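Local coordinates for disulphide isomerase (Xylella fastidiosa, PDB 3FK8), which probably reduces or rearranges disulphide bonds in proteins, using a thioredoxin-like fold, at residues A[46-51]-A[66-71]; A[57-62]-A[123-128]. One frame throughout, in Å; residues are numbered along the deposited sequence. Where two conformers were deposited one is given.

Interaction 1 of 2, residues A[46-51]-A[66-71]; sequences ALDKSL and VVKIDV
A single salt bridge, formed by Asp48 and Lys68 at the surface of the thioredoxin fold, joins helix 42-51 to strand 65-70, an outermost strand of the central sheet. The two backbones stay well apart, with Asp48 CA 9.7 Å from Lys68 CA, and a long lysine suits the place because its chain can span that distance. The CB bond of Asp48 leaves to one side of the strand, and with CG anti to the backbone N (chi1 -169°) the carboxylate is brought nearer to it. Lys68 starts toward the helix and bends at its third torsion, and the two side chains cross at about a right angle. Its last methylenes come near the carboxylate, CE lying 3.6 Å from Asp48 OD1. Lys68 NZ also donates to the carbonyl oxygen of Pro7, and the loop carrying Pro7 touches Asp48 as well, while Asp48 OD2 has a weak, long ion pair with Arg52. The helix bearing Asp48 starts within the CxxC pattern of Cys41 and Cys44, probably the redox site as in thioredoxins; the aspartate lies near these residues without touching them. Lys68 NZ reaches Asp48 OD1 at 2.8 Å from above the carboxylate plane, 40° out of it.

Interaction 2 of 2, residues A[57-62]-A[123-128]; sequences TALIAK and GIYDFF
Leu59 of helix 54-63 packs against Tyr125 and Phe128 of helix 121-132, and Ile60 adds a second contact to Phe128. The short segments run nearly parallel, 17° apart, with their axes 10.5 Å from each other at closest approach, a separation that leaves room for branched aliphatic and aromatic side chains between them. The tight part is centred on one methyl group: Leu59 CD2 lies 3.8 Å from Tyr125 CE1 and 3.8 Å from Phe128 CB, and so fills the gap between residues three positions apart on the facing helix. With CG anti to the backbone N (chi1 177°), Leu59, whose CB bond points toward the facing helix, brings CD2 between the two residues. Ile60 begins to one side of the facing helix, but its CD1 swings back to stand 3.8 Å from Phe128 CG, meeting the ring obliquely. Phe128 points its CB at helix 54-63 while its ring leads away; Phe127 CD2 lies over the centre of one ring face, 3.6 Å above the plane, and Leu51 of helix 42-51 also touches Phe128.

Toward solvent the contact thins out. Tyr125 is partly exposed, and Leu59 meets its ring at CD1 and CE1, obliquely; its OH comes no nearer than 4.2 Å, to Leu59 CD1. A tyrosine fits such a border, since its ring can pack while its hydroxyl remains compatible with water, and Lys55 makes a cation-pi contact with the ring. Such apolar packing between the C-terminal helix and a helix on the same side of the central sheet is characteristic of the thioredoxin fold.

Overall arrangement
Interaction 1 is a surface contact made by one ion pair, whereas interaction 2 is mostly buried and wholly apolar in its side-chain packing; the first buries 70 Å² in all and the second 204 Å². Their centres lie 12 Å apart, and they are coupled through consecutive elements of the chain: helix 42-51, helix 54-63 and strand 65-70. Ser50 and Leu51 pack on Ile124, so the helix of interaction 1 also rests on the C-terminal helix of interaction 2, while Val66 packs against Ile60. Leu51 O and Thr57 OG1 probably share a hydrogen bond. Charge thus links helix to strand, and hydrocarbon packing links helix to helix.

Interaction 1 of 2, residues A[46-51]-A[66-71]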
ATOM      1  N   ALA A  46      -7.169   1.481   9.888  1.00 11.47           N
ATOM      2  CA  ALA A  46      -8.433   0.960   9.372  1.00 11.22           C
ATOM      3  C   ALA A  46      -8.272   0.244   8.041  1.00 11.36           C
ATOM      4  O   ALA A  46      -8.890  -0.804   7.813  1.00 11.47           O
ATOM      5  CB  ALA A  46      -9.453   2.066   9.286  1.00 13.74           C
ATOM      6  N   LEU A  47      -7.463   0.810   7.137  1.00 10.50           N
ATOM      7  CA  LEU A  47      -7.240   0.163   5.870  1.00 10.95           C
ATOM      8  C   LEU A  47      -6.612  -1.209   6.090  1.00 11.01           C
ATOM      9  O   LEU A  47      -7.038  -2.216   5.493  1.00 12.35           O
ATOM     10  CB  LEU A  47      -6.335   1.041   4.982  1.00 10.25           C
ATOM     11  CG  LEU A  47      -5.974   0.429   3.638  1.00 10.74           C
ATOM     12  CD1 LEU A  47      -7.161   0.158   2.773  1.00 13.09           C
ATOM     13  CD2 LEU A  47      -4.913   1.269   2.917  1.00 12.96           C
ATOM     14  N   ASP A  48      -5.582  -1.278   6.960  1.00 11.28           N
ATOM     15  CA  ASP A  48      -4.937  -2.550   7.226  1.00 12.60           C
ATOM     16  C   ASP A  48      -5.916  -3.568   7.795  1.00 12.72           C
ATOM     17  O   ASP A  48      -5.907  -4.745   7.370  1.00 14.02           O
ATOM     18  CB  ASP A  48      -3.774  -2.364   8.177  1.00 14.10           C
ATOM     19  CG  ASP A  48      -2.919  -3.604   8.287  1.00 17.61           C
ATOM     20  OD1 ASP A  48      -2.208  -3.896   7.308  1.00 22.35           O
ATOM     21  OD2 ASP A  48      -3.019  -4.263   9.327  1.00 22.75           O
ATOM     22  N   LYS A  49      -6.768  -3.140   8.735  1.00 12.10           N
ATOM     23  CA  LYS A  49      -7.719  -4.068   9.336  1.00 13.73           C
ATOM     24  C   LYS A  49      -8.658  -4.623   8.265  1.00 13.51           C
ATOM     25  O   LYS A  49      -8.956  -5.822   8.239  1.00 14.65           O
ATOM     26  CB  LYS A  49      -8.477  -3.350  10.446  1.00 15.15           C
ATOM     27  CG  LYS A  49      -9.518  -4.192  11.126  1.00 18.01           C
ATOM     28  CD  LYS A  49     -10.289  -3.400  12.133  1.00 21.95           C
ATOM     29  CE  LYS A  49     -11.151  -4.369  12.976  1.00 27.42           C
ATOM     30  NZ  LYS A  49     -12.074  -3.670  13.936  1.00 31.66           N
ATOM     31  N   SER A  50      -9.174  -3.774   7.386  1.00 12.63           N
ATOM     32  CA  SER A  50     -10.021  -4.255   6.311  1.00 12.56           C
ATOM     33  C   SER A  50      -9.332  -5.195   5.342  1.00 13.72           C
ATOM     34  O   SER A  50      -9.900  -6.216   4.939  1.00 14.09           O
ATOM     35  CB  SER A  50     -10.581  -3.050   5.555  1.00 13.34           C
ATOM     36  OG  SER A  50     -11.567  -3.481   4.627  1.00 13.49           O
ATOM     37  N   LEU A  51      -8.099  -4.872   4.960  1.00 12.72           N
ATOM     38  CA  LEU A  51      -7.364  -5.714   4.044  1.00 14.05           C
ATOM     39  C   LEU A  51      -7.036  -7.076   4.626  1.00 14.17           C
ATOM     40  O   LEU A  51      -6.794  -7.995   3.864  1.00 15.98           O
ATOM     41  CB  LEU A  51      -6.102  -5.021   3.503  1.00 13.55           C
ATOM     42  CG  LEU A  51      -6.405  -3.807   2.592  1.00 13.52           C
ATOM     43  CD1 LEU A  51      -5.092  -3.232   2.116  1.00 17.27           C
ATOM     44  CD2 LEU A  51      -7.334  -4.183   1.413  1.00 15.74           C
ATOM     45  N   VAL A  66       2.801  -7.404  -2.099  1.00 14.09           N
ATOM     46  CA  VAL A  66       2.461  -6.213  -1.273  1.00 13.42           C
ATOM     47  C   VAL A  66       3.622  -5.841  -0.356  1.00 12.53           C
ATOM     48  O   VAL A  66       4.290  -6.713   0.224  1.00 15.34           O
ATOM     49  CB  VAL A  66       1.296  -6.508  -0.343  1.00 13.77           C
ATOM     50  CG1 VAL A  66       0.916  -5.285   0.497  1.00 16.72           C
ATOM     51  CG2 VAL A  66       0.099  -6.995  -1.091  1.00 17.10           C
ATOM     52  N   VAL A  67       3.870  -4.538  -0.238  1.00 11.90           N
ATOM     53  CA  VAL A  67       4.870  -3.978   0.694  0.50 11.97           C
ATOM     54  C   VAL A  67       4.250  -2.800   1.399  1.00 11.42           C
ATOM     55  O   VAL A  67       3.709  -1.920   0.731  1.00 12.33           O
ATOM     56  CB  VAL A  67       6.147  -3.454  -0.011  0.50 12.87           C
ATOM     57  CG1 VAL A  67       7.130  -2.804   0.990  0.50 14.04           C
ATOM     58  CG2 VAL A  67       6.834  -4.561  -0.765  0.50 13.64           C
ATOM     59  N   LYS A  68       4.361  -2.771   2.732  1.00 11.07           N
ATOM     60  CA  LYS A  68       3.962  -1.607   3.537  1.00 11.93           C
ATOM     61  C   LYS A  68       5.155  -0.750   3.843  1.00 12.10           C
ATOM     62  O   LYS A  68       6.161  -1.309   4.301  1.00 15.29           O
ATOM     63  CB  LYS A  68       3.261  -2.023   4.821  1.00 14.05           C
ATOM     64  CG  LYS A  68       1.778  -2.365   4.611  1.00 20.37           C
ATOM     65  CD  LYS A  68       1.084  -2.683   5.942  1.00 26.13           C
ATOM     66  CE  LYS A  68       1.254  -4.146   6.285  1.00 28.27           C
ATOM     67  NZ  LYS A  68       0.497  -4.575   7.525  1.00 27.80           N
ATOM     68  N   ILE A  69       5.090   0.542   3.538  1.00 11.10           N
ATOM     69  CA  ILE A  69       6.199   1.468   3.727  1.00  9.98           C
ATOM     70  C   ILE A  69       5.811   2.494   4.804  1.00  9.58           C
ATOM     71  O   ILE A  69       4.865   3.288   4.619  1.00 10.60           O
ATOM     72  CB  ILE A  69       6.565   2.212   2.406  1.00 10.83           C
ATOM     73  CG1 ILE A  69       6.983   1.147   1.392  1.00 13.47           C
ATOM     74  CG2 ILE A  69       7.647   3.188   2.638  1.00 11.32           C
ATOM     75  CD1 ILE A  69       6.682   1.449   0.018  1.00 19.22           C
ATOM     76  N   ASP A  70       6.515   2.452   5.931  1.00  9.48           N
ATOM     77  CA  ASP A  70       6.340   3.426   7.001  1.00  9.43           C
ATOM     78  C   ASP A  70       6.861   4.796   6.589  1.00 10.10           C
ATOM     79  O   ASP A  70       8.005   4.924   6.201  1.00 11.77           O
ATOM     80  CB  ASP A  70       7.139   2.938   8.216  1.00 10.87           C
ATOM     81  CG  ASP A  70       7.025   3.900   9.386  1.00 12.70           C
ATOM     82  OD1 ASP A  70       5.974   4.507   9.568  1.00 12.59           O
ATOM     83  OD2 ASP A  70       8.011   3.990  10.143  1.00 17.23           O
ATOM     84  N   VAL A  71       6.018   5.823   6.716  1.00  9.63           N
ATOM     85  CA  VAL A  71       6.472   7.183   6.469  1.00 10.14           C
ATOM     86  C   VAL A  71       6.594   7.967   7.753  1.00 10.11           C
ATOM     87  O   VAL A  71       6.938   9.150   7.706  1.00 10.99           O
ATOM     88  CB  VAL A  71       5.655   7.948   5.413  1.00 10.26           C
ATOM     89  CG1 VAL A  71       5.760   7.230   4.043  1.00 14.00           C
ATOM     90  CG2 VAL A  71       4.216   8.167   5.829  1.00 13.23           C
TER

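Interaction 2 of 2, residues A[57-62]-A[123-128]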
ATOM      1  N   THR A  57      -8.323 -10.242   1.896  1.00 15.21           N
ATOM      2  CA  THR A  57      -7.020 -10.963   1.883  1.00 17.03           C
ATOM      3  C   THR A  57      -6.931 -11.795   0.612  1.00 16.89           C
ATOM      4  O   THR A  57      -5.878 -11.838  -0.018  1.00 16.99           O
ATOM      5  CB  THR A  57      -6.878 -11.972   3.065  1.00 18.07           C
ATOM      6  OG1 THR A  57      -6.686 -11.241   4.253  1.00 21.25           O
ATOM      7  CG2 THR A  57      -5.654 -12.908   2.884  1.00 21.24           C
ATOM      8  N   ALA A  58      -8.016 -12.497   0.265  1.00 15.54           N
ATOM      9  CA  ALA A  58      -7.988 -13.371  -0.880  1.00 16.69           C
ATOM     10  C   ALA A  58      -7.816 -12.563  -2.136  1.00 15.29           C
ATOM     11  O   ALA A  58      -7.028 -12.946  -3.001  1.00 17.29           O
ATOM     12  CB  ALA A  58      -9.302 -14.201  -0.969  1.00 16.24           C
ATOM     13  N   LEU A  59      -8.537 -11.440  -2.255  1.00 15.31           N
ATOM     14  CA  LEU A  59      -8.373 -10.569  -3.444  1.00 15.00           C
ATOM     15  C   LEU A  59      -6.933 -10.082  -3.588  1.00 13.88           C
ATOM     16  O   LEU A  59      -6.322 -10.192  -4.687  1.00 15.15           O
ATOM     17  CB  LEU A  59      -9.264  -9.376  -3.284  1.00 15.05           C
ATOM     18  CG  LEU A  59      -9.142  -8.359  -4.419  1.00 15.85           C
ATOM     19  CD1 LEU A  59      -9.774  -8.836  -5.718  1.00 18.21           C
ATOM     20  CD2 LEU A  59      -9.738  -6.973  -4.043  1.00 16.20           C
ATOM     21  N   ILE A  60      -6.363  -9.590  -2.479  1.00 14.40           N
ATOM     22  CA  ILE A  60      -5.024  -8.972  -2.543  1.00 14.86           C
ATOM     23  C   ILE A  60      -3.963 -10.056  -2.806  1.00 14.64           C
ATOM     24  O   ILE A  60      -3.055  -9.893  -3.663  1.00 15.75           O
ATOM     25  CB  ILE A  60      -4.706  -8.218  -1.223  1.00 13.90           C
ATOM     26  CG1 ILE A  60      -5.679  -7.020  -1.001  1.00 15.62           C
ATOM     27  CG2 ILE A  60      -3.276  -7.697  -1.210  1.00 15.55           C
ATOM     28  CD1 ILE A  60      -5.733  -5.990  -2.137  1.00 16.86           C
ATOM     29  N   ALA A  61      -4.076 -11.184  -2.100  1.00 15.07           N
ATOM     30  CA  ALA A  61      -3.066 -12.239  -2.245  1.00 17.31           C
ATOM     31  C   ALA A  61      -3.062 -12.814  -3.664  1.00 16.97           C
ATOM     32  O   ALA A  61      -1.990 -13.140  -4.225  1.00 18.72           O
ATOM     33  CB  ALA A  61      -3.236 -13.334  -1.177  1.00 18.31           C
ATOM     34  N   LYS A  62      -4.243 -12.956  -4.261  1.00 16.55           N
ATOM     35  CA  LYS A  62      -4.299 -13.510  -5.608  1.00 18.29           C
ATOM     36  C   LYS A  62      -3.655 -12.595  -6.667  1.00 16.99           C
ATOM     37  O   LYS A  62      -3.029 -13.060  -7.648  1.00 19.43           O
ATOM     38  CB  LYS A  62      -5.741 -13.789  -5.969  1.00 19.60           C
ATOM     39  CG  LYS A  62      -5.956 -14.130  -7.461  1.00 23.50           C
ATOM     40  CD  LYS A  62      -7.305 -14.785  -7.664  1.00 29.72           C
ATOM     41  CE  LYS A  62      -7.372 -15.409  -9.056  1.00 34.16           C
ATOM     42  NZ  LYS A  62      -7.171 -14.373 -10.108  1.00 37.83           N
ATOM     43  N   GLY A 123     -16.439  -0.966   0.169  1.00 11.87           N
ATOM     44  CA  GLY A 123     -15.794   0.160  -0.532  1.00 12.36           C
ATOM     45  C   GLY A 123     -14.307  -0.119  -0.727  1.00 10.46           C
ATOM     46  O   GLY A 123     -13.774   0.163  -1.792  1.00 11.38           O
ATOM     47  N   ILE A 124     -13.657  -0.696   0.289  1.00 10.62           N
ATOM     48  CA  ILE A 124     -12.251  -1.017   0.181  1.00 10.60           C
ATOM     49  C   ILE A 124     -12.039  -2.148  -0.839  1.00 10.01           C
ATOM     50  O   ILE A 124     -11.169  -2.065  -1.727  1.00 11.16           O
ATOM     51  CB  ILE A 124     -11.653  -1.298   1.594  1.00 11.20           C
ATOM     52  CG1 ILE A 124     -11.614   0.036   2.327  1.00 12.30           C
ATOM     53  CG2 ILE A 124     -10.261  -1.957   1.514  1.00 12.91           C
ATOM     54  CD1 ILE A 124     -11.365  -0.097   3.819  1.00 14.50           C
ATOM     55  N   TYR A 125     -12.872  -3.196  -0.747  1.00 10.62           N
ATOM     56  CA  TYR A 125     -12.832  -4.251  -1.730  1.00 10.55           C
ATOM     57  C   TYR A 125     -12.976  -3.685  -3.144  1.00 11.15           C
ATOM     58  O   TYR A 125     -12.172  -4.008  -4.027  1.00 11.83           O
ATOM     59  CB  TYR A 125     -13.931  -5.286  -1.439  1.00 12.27           C
ATOM     60  CG  TYR A 125     -13.943  -6.385  -2.485  1.00 11.87           C
ATOM     61  CD1 TYR A 125     -13.142  -7.516  -2.336  1.00 13.30           C
ATOM     62  CD2 TYR A 125     -14.706  -6.262  -3.659  1.00 14.83           C
ATOM     63  CE1 TYR A 125     -13.133  -8.539  -3.319  1.00 16.25           C
ATOM     64  CE2 TYR A 125     -14.701  -7.242  -4.631  1.00 14.79           C
ATOM     65  CZ  TYR A 125     -13.904  -8.380  -4.465  1.00 15.79           C
ATOM     66  OH  TYR A 125     -13.898  -9.382  -5.418  1.00 21.04           O
ATOM     67  N   ASP A 126     -13.966  -2.816  -3.351  1.00 11.58           N
ATOM     68  CA  ASP A 126     -14.252  -2.330  -4.704  1.00 12.10           C
ATOM     69  C   ASP A 126     -13.047  -1.533  -5.230  1.00 12.28           C
ATOM     70  O   ASP A 126     -12.725  -1.572  -6.439  1.00 13.71           O
ATOM     71  CB  ASP A 126     -15.499  -1.459  -4.733  1.00 13.60           C
ATOM     72  CG  ASP A 126     -16.784  -2.253  -4.587  1.00 13.69           C
ATOM     73  OD1 ASP A 126     -16.747  -3.494  -4.711  1.00 16.00           O
ATOM     74  OD2 ASP A 126     -17.793  -1.595  -4.307  1.00 17.35           O
ATOM     75  N   PHE A 127     -12.418  -0.750  -4.354  1.00 11.43           N
ATOM     76  CA  PHE A 127     -11.271   0.062  -4.765  1.00 11.76           C
ATOM     77  C   PHE A 127     -10.171  -0.852  -5.332  1.00 11.77           C
ATOM     78  O   PHE A 127      -9.618  -0.611  -6.421  1.00 12.84           O
ATOM     79  CB  PHE A 127     -10.744   0.855  -3.561  1.00 11.70           C
ATOM     80  CG  PHE A 127      -9.527   1.674  -3.904  1.00 11.70           C
ATOM     81  CD1 PHE A 127      -9.677   2.972  -4.350  1.00 14.83           C
ATOM     82  CD2 PHE A 127      -8.252   1.123  -3.813  1.00 13.25           C
ATOM     83  CE1 PHE A 127      -8.552   3.728  -4.720  1.00 15.25           C
ATOM     84  CE2 PHE A 127      -7.105   1.879  -4.176  1.00 13.65           C
ATOM     85  CZ  PHE A 127      -7.272   3.148  -4.608  1.00 15.07           C
ATOM     86  N   PHE A 128      -9.803  -1.894  -4.606  1.00 11.46           N
ATOM     87  CA  PHE A 128      -8.733  -2.770  -5.057  1.00 12.49           C
ATOM     88  C   PHE A 128      -9.151  -3.692  -6.201  1.00 13.32           C
ATOM     89  O   PHE A 128      -8.390  -3.950  -7.125  1.00 15.02           O
ATOM     90  CB  PHE A 128      -8.133  -3.536  -3.852  1.00 12.79           C
ATOM     91  CG  PHE A 128      -7.353  -2.637  -2.933  1.00 11.23           C
ATOM     92  CD1 PHE A 128      -6.030  -2.267  -3.292  1.00 13.39           C
ATOM     93  CD2 PHE A 128      -7.918  -2.047  -1.823  1.00 13.34           C
ATOM     94  CE1 PHE A 128      -5.302  -1.395  -2.500  1.00 14.56           C
ATOM     95  CE2 PHE A 128      -7.207  -1.148  -1.058  1.00 13.01           C
ATOM     96  CZ  PHE A 128      -5.899  -0.814  -1.395  1.00 12.81           C
TER